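Local coordinates for protein transcription regulator (Lactobacillus plantarum WCFS1, PDB 3CLK) that probably regulates transcription as a dimer, through an effector-sensing part of the periplasmic-binding-protein type found in LacI-family repressors, at residues I158-E161 and W162-P165; T139-K142 and R143-G146; S169-S172 and G173-A176; D109-I112 and G113-A116; N118-N122 and E123-Q127. All coordinates share one frame; numbering follows the deposited sequence.

Interaction 1. Residues I158-E161 and W162-P165; sequences INQE and WIKP
Two successive backbone bonds wind the chain between Asn159 and Ile163 into a short 3-10 turn: Trp162 N donates to Asn159 O at 2.8 Å, and Ile163 N to Gln160 O at 3.1 Å, both donors standing well above the plane of the carbonyl they reach. Asn159 holds the start of this turn with its side chain as well. Its OD1 accepts from Glu161 N at 2.8 Å, in the carbonyl plane, and so closes an Asx turn. The same bond fixes the amide, which lies almost parallel to the indole of Trp162, the two planes 11° apart and stacked. CB of Asn159 sits over the face of the five-membered ring, 3.7 Å from its centroid, as a CH-pi contact, while ND2 lies 3.5 Å from Trp162 NE1. A chi1 of -172° swings the amide of Asn159 over the ring. The turn delivers the chain from helix 138-153 into edge strand 163-164, the last step of a beta-alpha-beta crossover in the lobe built around the mixed sheet of this periplasmic-binding-protein-like fold; Trp162 and Lys164 pair there with Ile130 of strand 128-131. Beyond the turn, Gln160 folds back at chi2 until its amide meets CD1 of Ile163, OE1 approaching to 3.7 Å. Lys164 bends in a similar way, bringing CE within 3.4 Å of Glu161 O. Its NZ stays 4.4 Å from Glu161 OE1, too far for a salt bridge, so any attraction between the two charges is at most diffuse. Tyr147 and Leu186 also pack against the indole.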
loop_
_atom_site.group_PDB
_atom_site.type_symbol
_atom_site.label_atom_id
_atom_site.label_comp_id
_atom_site.label_asym_id
_atom_site.label_seq_id
_atom_site.Cartn_x
_atom_site.Cartn_y
_atom_site.Cartn_z
ATOM N N ILE B 158 21.521 -7.635 26.908
ATOM C CA ILE B 158 20.637 -6.628 26.335
ATOM C C ILE B 158 21.328 -5.264 26.347
ATOM O O ILE B 158 21.681 -4.743 27.403
ATOM C CB ILE B 158 19.312 -6.556 27.115
ATOM C CG1 ILE B 158 18.565 -7.883 26.966
ATOM C CG2 ILE B 158 18.464 -5.402 26.606
ATOM C CD1 ILE B 158 17.236 -7.936 27.677
ATOM N N ASN B 159 21.521 -4.702 25.159
ATOM C CA ASN B 159 22.184 -3.413 24.982
ATOM C C ASN B 159 21.156 -2.380 24.507
ATOM O O ASN B 159 20.713 -2.424 23.361
ATOM C CB ASN B 159 23.290 -3.561 23.933
ATOM C CG ASN B 159 24.164 -2.329 23.814
ATOM O OD1 ASN B 159 23.675 -1.203 23.831
ATOM N ND2 ASN B 159 25.469 -2.540 23.676
ATOM N N GLN B 160 20.784 -1.449 25.381
ATOM C CA GLN B 160 19.797 -0.436 25.028
ATOM C C GLN B 160 20.193 0.370 23.800
ATOM O O GLN B 160 19.336 0.901 23.111
ATOM C CB GLN B 160 19.551 0.515 26.206
ATOM C CG GLN B 160 18.753 -0.090 27.356
ATOM C CD GLN B 160 17.391 -0.592 26.920
ATOM O OE1 GLN B 160 16.664 0.099 26.202
ATOM N NE2 GLN B 160 17.033 -1.793 27.359
ATOM N N GLU B 161 21.488 0.464 23.528
ATOM C CA GLU B 161 21.958 1.208 22.367
ATOM C C GLU B 161 21.607 0.505 21.058
ATOM O O GLU B 161 21.657 1.113 19.988
ATOM C CB GLU B 161 23.472 1.420 22.450
ATOM C CG GLU B 161 23.899 2.159 23.700
ATOM C CD GLU B 161 22.970 3.317 24.012
ATOM O OE1 GLU B 161 22.919 4.274 23.209
ATOM O OE2 GLU B 161 22.282 3.258 25.055
ATOM N N TRP B 162 21.251 -0.773 21.153
ATOM C CA TRP B 162 20.889 -1.572 19.984
ATOM C C TRP B 162 19.394 -1.471 19.692
ATOM O O TRP B 162 18.886 -2.063 18.730
ATOM C CB TRP B 162 21.260 -3.039 20.217
ATOM C CG TRP B 162 22.742 -3.312 20.301
ATOM C CD1 TRP B 162 23.762 -2.422 20.098
ATOM C CD2 TRP B 162 23.363 -4.577 20.556
ATOM N NE1 TRP B 162 24.977 -3.057 20.208
ATOM C CE2 TRP B 162 24.762 -4.382 20.489
ATOM C CE3 TRP B 162 22.873 -5.860 20.834
ATOM C CZ2 TRP B 162 25.679 -5.419 20.686
ATOM C CZ3 TRP B 162 23.788 -6.899 21.032
ATOM C CH2 TRP B 162 25.174 -6.668 20.956
ATOM N N ILE B 163 18.699 -0.710 20.530
ATOM C CA ILE B 163 17.267 -0.523 20.398
ATOM C C ILE B 163 16.985 0.920 20.000
ATOM O O ILE B 163 17.277 1.856 20.760
ATOM C CB ILE B 163 16.560 -0.851 21.736
ATOM C CG1 ILE B 163 17.028 -2.224 22.233
ATOM C CG2 ILE B 163 15.057 -0.852 21.555
ATOM C CD1 ILE B 163 16.552 -2.576 23.650
ATOM N N LYS B 164 16.448 1.097 18.794
ATOM C CA LYS B 164 16.123 2.418 18.278
ATOM C C LYS B 164 14.638 2.462 17.973
ATOM O O LYS B 164 14.179 1.913 16.969
ATOM C CB LYS B 164 16.922 2.713 17.010
ATOM C CG LYS B 164 18.428 2.728 17.219
ATOM C CD LYS B 164 18.852 3.809 18.212
ATOM C CE LYS B 164 20.363 3.825 18.383
ATOM N NZ LYS B 164 20.809 4.844 19.369
ATOM N N PRO B 165 13.859 3.090 18.865
ATOM C CA PRO B 165 12.410 3.212 18.710
ATOM C C PRO B 165 12.021 4.026 17.483
ATOM O O PRO B 165 12.812 4.805 16.950
ATOM C CB PRO B 165 11.981 3.893 20.010
ATOM C CG PRO B 165 12.977 3.381 20.993
ATOM C CD PRO B 165 14.269 3.508 20.217
#

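Interaction 2. Residues T139-K142 and R143-G146; sequences TGRK and RLAG
Arg143 leaves the helix with CG anti to its own carbonyl carbon (chi1 -66°) and then runs straight to NE, a course that carries its guanidinium alongside Thr139, one turn earlier. Thr139 in turn directs CG2 away from its backbone N, and this methyl lies over one face of the guanidinium, displaced toward the rim, 3.7 Å from Arg143 NE. The two side chains point the same way. On another flank of the helix Arg141 bends at chi2 and chi3, folding its guanidinium back over Leu144: NH2 stands 3.4 Å from Leu144 CD2. Beneath these contacts runs regular alpha-helical bonding, with Arg143 N to Thr139 O at 3.1 Å and Leu144 N to Gly140 O at 3.0 Å. The segment belongs to helix 138-153, the crossover helix between strands 128-131 and 163-164. Arg143 is buried, and its NE forms a salt bridge with Asp109 at the start of helix 109-121. A methyl over the guanidinium face leaves the in-plane N-H groups for polar partners, and the paired carboxylate would be expected to offset the cost of burying this charge.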
loop_
_atom_site.group_PDB
_atom_site.type_symbol
_atom_site.label_atom_id
_atom_site.label_comp_id
_atom_site.label_asym_id
_atom_site.label_seq_id
_atom_site.Cartn_x
_atom_site.Cartn_y
_atom_site.Cartn_z
ATOM N N THR B 139 1.497 -4.061 21.243
ATOM C CA THR B 139 2.177 -4.637 20.086
ATOM C C THR B 139 3.696 -4.534 20.208
ATOM O O THR B 139 4.402 -5.544 20.229
ATOM C CB THR B 139 1.753 -3.926 18.791
ATOM O OG1 THR B 139 0.338 -4.062 18.604
ATOM C CG2 THR B 139 2.475 -4.534 17.596
ATOM N N GLY B 140 4.187 -3.302 20.280
ATOM C CA GLY B 140 5.613 -3.070 20.388
ATOM C C GLY B 140 6.247 -3.668 21.623
ATOM O O GLY B 140 7.344 -4.214 21.559
ATOM N N ARG B 141 5.564 -3.556 22.757
ATOM C CA ARG B 141 6.077 -4.113 24.005
ATOM C C ARG B 141 6.359 -5.601 23.867
ATOM O O ARG B 141 7.418 -6.076 24.272
ATOM C CB ARG B 141 5.062 -3.899 25.134
ATOM C CG ARG B 141 5.409 -4.577 26.460
ATOM C CD ARG B 141 6.671 -3.996 27.080
ATOM N NE ARG B 141 7.884 -4.706 26.672
ATOM C CZ ARG B 141 9.062 -4.119 26.481
ATOM N NH1 ARG B 141 9.190 -2.805 26.652
ATOM N NH2 ARG B 141 10.114 -4.844 26.132
ATOM N N LYS B 142 5.408 -6.329 23.288
ATOM C CA LYS B 142 5.543 -7.771 23.122
ATOM C C LYS B 142 6.656 -8.169 22.156
ATOM O O LYS B 142 7.454 -9.051 22.455
ATOM C CB LYS B 142 4.211 -8.369 22.664
ATOM C CG LYS B 142 3.053 -8.042 23.597
ATOM C CD LYS B 142 3.358 -8.441 25.034
ATOM C CE LYS B 142 3.044 -9.900 25.295
ATOM N NZ LYS B 142 1.574 -10.156 25.299
ATOM N N ARG B 143 6.710 -7.516 21.002
ATOM C CA ARG B 143 7.742 -7.826 20.022
ATOM C C ARG B 143 9.124 -7.599 20.623
ATOM O O ARG B 143 10.024 -8.413 20.440
ATOM C CB ARG B 143 7.561 -6.968 18.763
ATOM C CG ARG B 143 6.280 -7.288 18.016
ATOM C CD ARG B 143 6.150 -6.516 16.706
ATOM N NE ARG B 143 4.882 -6.848 16.061
ATOM C CZ ARG B 143 4.500 -6.412 14.865
ATOM N NH1 ARG B 143 5.295 -5.619 14.160
ATOM N NH2 ARG B 143 3.314 -6.762 14.386
ATOM N N LEU B 144 9.284 -6.509 21.365
ATOM C CA LEU B 144 10.568 -6.212 21.978
ATOM C C LEU B 144 10.898 -7.243 23.054
ATOM O O LEU B 144 12.052 -7.636 23.199
ATOM C CB LEU B 144 10.574 -4.806 22.590
ATOM C CG LEU B 144 11.956 -4.300 23.030
ATOM C CD1 LEU B 144 12.813 -4.025 21.792
ATOM C CD2 LEU B 144 11.819 -3.034 23.864
ATOM N N ALA B 145 9.891 -7.680 23.807
ATOM C CA ALA B 145 10.124 -8.680 24.848
ATOM C C ALA B 145 10.624 -9.971 24.200
ATOM O O ALA B 145 11.492 -10.647 24.747
ATOM C CB ALA B 145 8.834 -8.948 25.640
ATOM N N GLY B 146 10.066 -10.303 23.036
ATOM C CA GLY B 146 10.471 -11.497 22.312
ATOM C C GLY B 146 11.921 -11.390 21.874
ATOM O O GLY B 146 12.668 -12.371 21.907
#

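Interaction 3. Residues S169-S172 and G173-A176; sequences SYTS and GEQA
Hydrogen bonds at the helix start link Ser169, Ser172 and Gly173. Ser169 is the N-cap of helix 170-180: its OG accepts from Ser172 N at 3.2 Å. Ser172 answers with its own hydroxyl, since chi1 of 57° places OG between the backbone N and the carbonyl carbon, and OG donates to Ser169 O at 2.6 Å. That carbonyl also receives a weak bond from Gly173 N and a further one from Thr196 OG1, while Asp167 binds the hydroxyl of the cap residue. Regular helix bonding follows, with Gln175 N to Thr171 O at 2.8 Å and Ala176 N to Ser172 O at 2.9 Å.

Packing joins side chains one turn apart. Glu174 extends beyond CG, bringing CD to 3.3 Å from CE2 of Tyr170; carboxylate and ring planes are 43° apart. Thr171 and Gln175 run side by side, CG2 of the threonine 3.8 Å from CG of the glutamine.

A water completes the Tyr170-Glu174 pair. It donates to Glu174 OE2 at 2.6 Å and is bonded to Tyr170 OH at 2.8 Å, lying in plane at the ring edge. Asn202 also binds the phenol oxygen, and Ile228 of the second subunit packs on the same tyrosine, which places this helix start beside the dimer interface. Through the water, the carboxylate and the phenol are held together, and the additional bond from Asn202 would be expected to restrict rotation of the ring's hydroxyl.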
loop_
_atom_site.group_PDB
_atom_site.type_symbol
_atom_site.label_atom_id
_atom_site.label_comp_id
_atom_site.label_asym_id
_atom_site.label_seq_id
_atom_site.Cartn_x
_atom_site.Cartn_y
_atom_site.Cartn_z
ATOM N N SER B 169 7.458 3.367 10.491
ATOM C CA SER B 169 7.480 3.985 9.172
ATOM C C SER B 169 8.819 3.837 8.452
ATOM O O SER B 169 9.801 3.367 9.019
ATOM C CB SER B 169 7.151 5.474 9.292
ATOM O OG SER B 169 8.197 6.159 9.964
ATOM N N TYR B 170 8.839 4.240 7.189
ATOM C CA TYR B 170 10.049 4.195 6.385
ATOM C C TYR B 170 11.071 5.165 6.989
ATOM O O TYR B 170 12.252 4.837 7.123
ATOM C CB TYR B 170 9.725 4.614 4.955
ATOM C CG TYR B 170 10.933 4.790 4.073
ATOM C CD1 TYR B 170 11.508 3.703 3.419
ATOM C CD2 TYR B 170 11.479 6.056 3.857
ATOM C CE1 TYR B 170 12.592 3.871 2.561
ATOM C CE2 TYR B 170 12.568 6.232 3.001
ATOM C CZ TYR B 170 13.113 5.135 2.358
ATOM O OH TYR B 170 14.177 5.310 1.501
ATOM N N THR B 171 10.611 6.355 7.365
ATOM C CA THR B 171 11.496 7.357 7.951
ATOM C C THR B 171 12.182 6.874 9.231
ATOM O O THR B 171 13.366 7.124 9.439
ATOM C CB THR B 171 10.734 8.665 8.256
ATOM O OG1 THR B 171 10.269 9.238 7.025
ATOM C CG2 THR B 171 11.647 9.667 8.958
ATOM N N SER B 172 11.444 6.181 10.090
ATOM C CA SER B 172 12.025 5.693 11.327
ATOM C C SER B 172 13.146 4.683 11.034
ATOM O O SER B 172 14.080 4.524 11.822
ATOM C CB SER B 172 10.943 5.075 12.211
ATOM O OG SER B 172 10.264 4.033 11.540
ATOM N N GLY B 173 13.045 4.008 9.893
ATOM C CA GLY B 173 14.067 3.052 9.508
ATOM C C GLY B 173 15.322 3.821 9.142
ATOM O O GLY B 173 16.423 3.494 9.588
ATOM N N GLU B 174 15.163 4.856 8.322
ATOM C CA GLU B 174 16.307 5.670 7.936
ATOM C C GLU B 174 16.942 6.330 9.157
ATOM O O GLU B 174 18.176 6.386 9.274
ATOM C CB GLU B 174 15.893 6.784 6.978
ATOM C CG GLU B 174 15.383 6.356 5.617
ATOM C CD GLU B 174 15.073 7.576 4.767
ATOM O OE1 GLU B 174 14.326 8.450 5.255
ATOM O OE2 GLU B 174 15.574 7.670 3.634
ATOM N N GLN B 175 16.100 6.844 10.055
ATOM C CA GLN B 175 16.579 7.541 11.249
ATOM C C GLN B 175 17.315 6.614 12.198
ATOM O O GLN B 175 18.347 6.974 12.753
ATOM C CB GLN B 175 15.414 8.226 11.990
ATOM C CG GLN B 175 14.736 9.350 11.179
ATOM C CD GLN B 175 15.741 10.323 10.593
ATOM O OE1 GLN B 175 16.461 9.990 9.653
ATOM N NE2 GLN B 175 15.803 11.532 11.156
ATOM N N ALA B 176 16.770 5.423 12.397
ATOM C CA ALA B 176 17.406 4.454 13.271
ATOM C C ALA B 176 18.766 4.021 12.705
ATOM O O ALA B 176 19.720 3.849 13.458
ATOM C CB ALA B 176 16.495 3.237 13.454
HETATM O O HOH W 1 14.847 7.958 1.103
#

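Interaction 4. Residues D109-I112 and G113-A116; sequences DEDI and GYQA
Gln115 NE2 donates to Asp111 OD2 at 2.6 Å, a short bond across one helical turn with an N-H...O angle of 146°. The acceptor is met from above its carboxylate plane, whereas it lies close to the amide plane of the donor; the two flat groups are turned 63° against each other. Asp111 starts away from the following turn and its carboxylate comes back to it, with CG opposite the backbone N (chi1 -165°), while Gln115 already sets out toward Asp111 and stretches beyond CG. The other carboxylate oxygen, Asp111 OD1, approaches Tyr114 CD2 at 3.7 Å. One carboxylate thus touches both residues that follow it by three and four positions. Gln115 is tied in by its backbone too, N to Asp111 O at 2.8 Å, and the main chain below is regular alpha helix, with Gly113 N to Asp109 O at 3.1 Å and Ala116 N to Ile112 O at 2.9 Å.

The phenol end of Tyr114 turns to helix 138-153, where OH bonds to Glu153 and the ring makes a cation-pi contact with Lys149. Lys149 also forms a salt bridge with Glu110, so a single lysine joins two successive turns of helix 109-121 to its neighbour. Elsewhere on the helix, Ile112 packs on Ile220 and Gln238, and Gln115 and Ala116 rest on Ile236 of strand 234-237.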
loop_
_atom_site.group_PDB
_atom_site.type_symbol
_atom_site.label_atom_id
_atom_site.label_comp_id
_atom_site.label_asym_id
_atom_site.label_seq_id
_atom_site.Cartn_x
_atom_site.Cartn_y
_atom_site.Cartn_z
ATOM N N ASP B 109 2.820 -11.440 18.945
ATOM C CA ASP B 109 3.876 -10.443 18.811
ATOM C C ASP B 109 5.171 -10.816 19.499
ATOM O O ASP B 109 6.248 -10.608 18.947
ATOM C CB ASP B 109 3.394 -9.077 19.309
ATOM C CG ASP B 109 2.415 -8.431 18.352
ATOM O OD1 ASP B 109 2.815 -8.133 17.207
ATOM O OD2 ASP B 109 1.249 -8.228 18.733
ATOM N N GLU B 110 5.094 -11.366 20.701
ATOM C CA GLU B 110 6.328 -11.738 21.362
ATOM C C GLU B 110 7.061 -12.777 20.517
ATOM O O GLU B 110 8.275 -12.687 20.331
ATOM C CB GLU B 110 6.068 -12.306 22.761
ATOM C CG GLU B 110 7.367 -12.496 23.532
ATOM C CD GLU B 110 7.181 -13.099 24.909
ATOM O OE1 GLU B 110 6.282 -12.644 25.649
ATOM O OE2 GLU B 110 7.951 -14.017 25.253
ATOM N N ASP B 111 6.327 -13.758 19.999
ATOM C CA ASP B 111 6.947 -14.796 19.181
ATOM C C ASP B 111 7.488 -14.221 17.874
ATOM O O ASP B 111 8.424 -14.769 17.297
ATOM C CB ASP B 111 5.957 -15.932 18.897
ATOM C CG ASP B 111 6.645 -17.183 18.369
ATOM O OD1 ASP B 111 7.634 -17.623 18.985
ATOM O OD2 ASP B 111 6.199 -17.730 17.342
ATOM N N ILE B 112 6.909 -13.116 17.402
ATOM C CA ILE B 112 7.417 -12.496 16.183
ATOM C C ILE B 112 8.824 -11.993 16.468
ATOM O O ILE B 112 9.757 -12.277 15.715
ATOM C CB ILE B 112 6.545 -11.304 15.716
ATOM C CG1 ILE B 112 5.251 -11.823 15.084
ATOM C CG2 ILE B 112 7.336 -10.433 14.716
ATOM C CD1 ILE B 112 4.374 -10.743 14.475
ATOM N N GLY B 113 8.974 -11.257 17.566
ATOM C CA GLY B 113 10.274 -10.725 17.936
ATOM C C GLY B 113 11.266 -11.836 18.222
ATOM O O GLY B 113 12.462 -11.727 17.913
ATOM N N TYR B 114 10.751 -12.907 18.817
ATOM C CA TYR B 114 11.534 -14.082 19.168
ATOM C C TYR B 114 12.058 -14.786 17.916
ATOM O O TYR B 114 13.246 -15.068 17.818
ATOM C CB TYR B 114 10.667 -15.049 19.975
ATOM C CG TYR B 114 11.405 -16.240 20.552
ATOM C CD1 TYR B 114 12.342 -16.084 21.578
ATOM C CD2 TYR B 114 11.125 -17.529 20.110
ATOM C CE1 TYR B 114 12.974 -17.194 22.155
ATOM C CE2 TYR B 114 11.745 -18.638 20.673
ATOM C CZ TYR B 114 12.666 -18.468 21.696
ATOM O OH TYR B 114 13.259 -19.580 22.257
ATOM N N GLN B 115 11.174 -15.064 16.964
ATOM C CA GLN B 115 11.577 -15.730 15.726
ATOM C C GLN B 115 12.494 -14.879 14.843
ATOM O O GLN B 115 13.460 -15.383 14.268
ATOM C CB GLN B 115 10.344 -16.153 14.930
ATOM C CG GLN B 115 9.674 -17.402 15.492
ATOM C CD GLN B 115 8.594 -17.943 14.580
ATOM O OE1 GLN B 115 8.811 -18.131 13.384
ATOM N NE2 GLN B 115 7.428 -18.212 15.144
ATOM N N ALA B 116 12.194 -13.592 14.741
ATOM C CA ALA B 116 13.005 -12.684 13.931
ATOM C C ALA B 116 14.446 -12.664 14.431
ATOM O O ALA B 116 15.403 -12.742 13.650
ATOM C CB ALA B 116 12.411 -11.264 13.987
#

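Interaction 5. Residues N118-N122 and E123-Q127; sequences NLLIN and EGHRQ
Leu120 and His125, both buried, meet on the inner side of the helix end. The leucine carbonyl O lies in plane at the edge of the imidazole, 3.4 Å from His125 CD2, and Leu120 CD2 touches the same ring carbon at 4.0 Å, the side chains passing at a slant. The chi1 of -62° sets the imidazole on the side away from the carbonyl carbon of His125, beneath the turn, where ND1 bonds to Thr187 OG1 and NE2 to Ala279 O; both ring nitrogens are thereby used, which would hold the imidazole in one orientation. Leu120 O is itself gripped by two backbone donors arriving from opposite faces of its plane, Glu123 N at 2.9 Å and His125 N at 3.1 Å. Packing is tight one residue earlier as well, where Glu123 CG lies 3.1 Å from Leu119 O.

The bond from His125 N, with Gly124 N to Ile121 O at 2.9 Å, makes a Schellman motif that ends helix 109-121. Gly124 is its C-prime residue, with a positive phi of 100°, a conformation readily adopted by glycine. The chain then turns toward strand 128-131, against whose Ile128 both Leu120 and Ile121 pack.

The other side is more open. There a water donates to Ile121 O at 2.6 Å and to His125 O at 2.8 Å, spanning two carbonyls, and Ile121 CA directs a C-H almost straight at His125 O. Asn122 is exposed, and the carboxylate of Glu123 runs outward from segment 118-122; Arg280 packs on that side chain.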
loop_
_atom_site.group_PDB
_atom_site.type_symbol
_atom_site.label_atom_id
_atom_site.label_comp_id
_atom_site.label_asym_id
_atom_site.label_seq_id
_atom_site.Cartn_x
_atom_site.Cartn_y
_atom_site.Cartn_z
ATOM N N ASN B 118 15.970 -14.933 16.553
ATOM C CA ASN B 118 16.622 -16.238 16.477
ATOM C C ASN B 118 17.070 -16.549 15.056
ATOM O O ASN B 118 18.063 -17.250 14.854
ATOM C CB ASN B 118 15.690 -17.342 16.985
ATOM C CG ASN B 118 15.731 -17.478 18.495
ATOM O OD1 ASN B 118 14.840 -18.077 19.106
ATOM N ND2 ASN B 118 16.778 -16.933 19.106
ATOM N N LEU B 119 16.341 -16.032 14.071
ATOM C CA LEU B 119 16.701 -16.263 12.677
ATOM C C LEU B 119 18.133 -15.762 12.447
ATOM O O LEU B 119 18.934 -16.425 11.775
ATOM C CB LEU B 119 15.715 -15.542 11.747
ATOM C CG LEU B 119 15.756 -15.884 10.249
ATOM C CD1 LEU B 119 14.477 -15.406 9.572
ATOM C CD2 LEU B 119 16.988 -15.252 9.602
ATOM N N LEU B 120 18.458 -14.599 13.008
ATOM C CA LEU B 120 19.802 -14.039 12.866
ATOM C C LEU B 120 20.786 -14.792 13.768
ATOM O O LEU B 120 21.907 -15.096 13.358
ATOM C CB LEU B 120 19.806 -12.541 13.216
ATOM C CG LEU B 120 19.028 -11.618 12.263
ATOM C CD1 LEU B 120 18.949 -10.201 12.830
ATOM C CD2 LEU B 120 19.713 -11.603 10.912
ATOM N N ILE B 121 20.364 -15.098 14.994
ATOM C CA ILE B 121 21.225 -15.821 15.923
ATOM C C ILE B 121 21.641 -17.162 15.322
ATOM O O ILE B 121 22.804 -17.558 15.418
ATOM C CB ILE B 121 20.518 -16.074 17.277
ATOM C CG1 ILE B 121 20.353 -14.754 18.038
ATOM C CG2 ILE B 121 21.336 -17.054 18.112
ATOM C CD1 ILE B 121 19.419 -14.851 19.251
ATOM N N ASN B 122 20.694 -17.864 14.706
ATOM C CA ASN B 122 21.005 -19.154 14.099
ATOM C C ASN B 122 21.904 -19.018 12.868
ATOM O O ASN B 122 22.499 -20.003 12.405
ATOM C CB ASN B 122 19.714 -19.892 13.751
ATOM C CG ASN B 122 18.941 -20.311 14.995
ATOM O OD1 ASN B 122 19.527 -20.492 16.062
ATOM N ND2 ASN B 122 17.635 -20.483 14.858
ATOM N N GLU B 123 22.001 -17.800 12.337
ATOM C CA GLU B 123 22.863 -17.538 11.188
ATOM C C GLU B 123 24.227 -17.061 11.687
ATOM O O GLU B 123 25.076 -16.647 10.901
ATOM C CB GLU B 123 22.241 -16.485 10.262
ATOM C CG GLU B 123 21.003 -16.984 9.513
ATOM C CD GLU B 123 21.279 -17.323 8.060
ATOM O OE1 GLU B 123 21.372 -16.387 7.234
ATOM O OE2 GLU B 123 21.404 -18.526 7.742
ATOM N N GLY B 124 24.426 -17.102 13.002
ATOM C CA GLY B 124 25.709 -16.714 13.564
ATOM C C GLY B 124 25.863 -15.324 14.157
ATOM O O GLY B 124 26.905 -15.022 14.740
ATOM N N HIS B 125 24.841 -14.480 14.023
ATOM C CA HIS B 125 24.893 -13.111 14.545
ATOM C C HIS B 125 24.681 -13.038 16.057
ATOM O O HIS B 125 23.914 -13.807 16.617
ATOM C CB HIS B 125 23.816 -12.253 13.859
ATOM C CG HIS B 125 23.995 -12.131 12.376
ATOM N ND1 HIS B 125 24.842 -11.205 11.802
ATOM C CD2 HIS B 125 23.491 -12.863 11.353
ATOM C CE1 HIS B 125 24.853 -11.376 10.492
ATOM N NE2 HIS B 125 24.042 -12.377 10.193
ATOM N N ARG B 126 25.354 -12.091 16.703
ATOM C CA ARG B 126 25.216 -11.893 18.147
ATOM C C ARG B 126 25.036 -10.412 18.474
ATOM O O ARG B 126 24.501 -10.065 19.523
ATOM C CB ARG B 126 26.427 -12.462 18.894
ATOM C CG ARG B 126 26.456 -13.988 18.935
ATOM C CD ARG B 126 27.609 -14.496 19.799
ATOM N NE ARG B 126 27.471 -14.116 21.205
ATOM C CZ ARG B 126 26.599 -14.652 22.054
ATOM N NH1 ARG B 126 25.769 -15.605 21.650
ATOM N NH2 ARG B 126 26.559 -14.234 23.313
ATOM N N GLN B 127 25.496 -9.546 17.576
ATOM C CA GLN B 127 25.353 -8.105 17.748
ATOM C C GLN B 127 24.163 -7.735 16.868
ATOM O O GLN B 127 24.306 -7.273 15.734
ATOM C CB GLN B 127 26.632 -7.394 17.305
ATOM C CG GLN B 127 27.847 -7.852 18.117
ATOM C CD GLN B 127 29.036 -6.937 17.969
ATOM O OE1 GLN B 127 29.722 -6.941 16.942
ATOM N NE2 GLN B 127 29.287 -6.133 18.997
HETATM O O HOH W 2 24.717 -16.465 16.786
#

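Along the chain the order is interaction 4, 5, 2, 1, 3, a nearly continuous walk through one half of the molecule. Interactions 4 and 5 share helix 109-121, the first near its start and the second at its end, with centres 14 Å apart. Interaction 2, on helix 138-153, packs beside interaction 4 with centres 8 Å apart, Lys142 and Gly146 resting on Asp109 and Glu110. Interaction 1 closes the crossover into strand 163-164 and touches three others: Ile163 meets Leu144, Lys164 meets Ala176 of interaction 3, and Trp162 packs on Gln127 of interaction 5. Interaction 3, on the next helix 170-180, carries this alternation to the edge of the subunit, where Tyr170 meets the second copy.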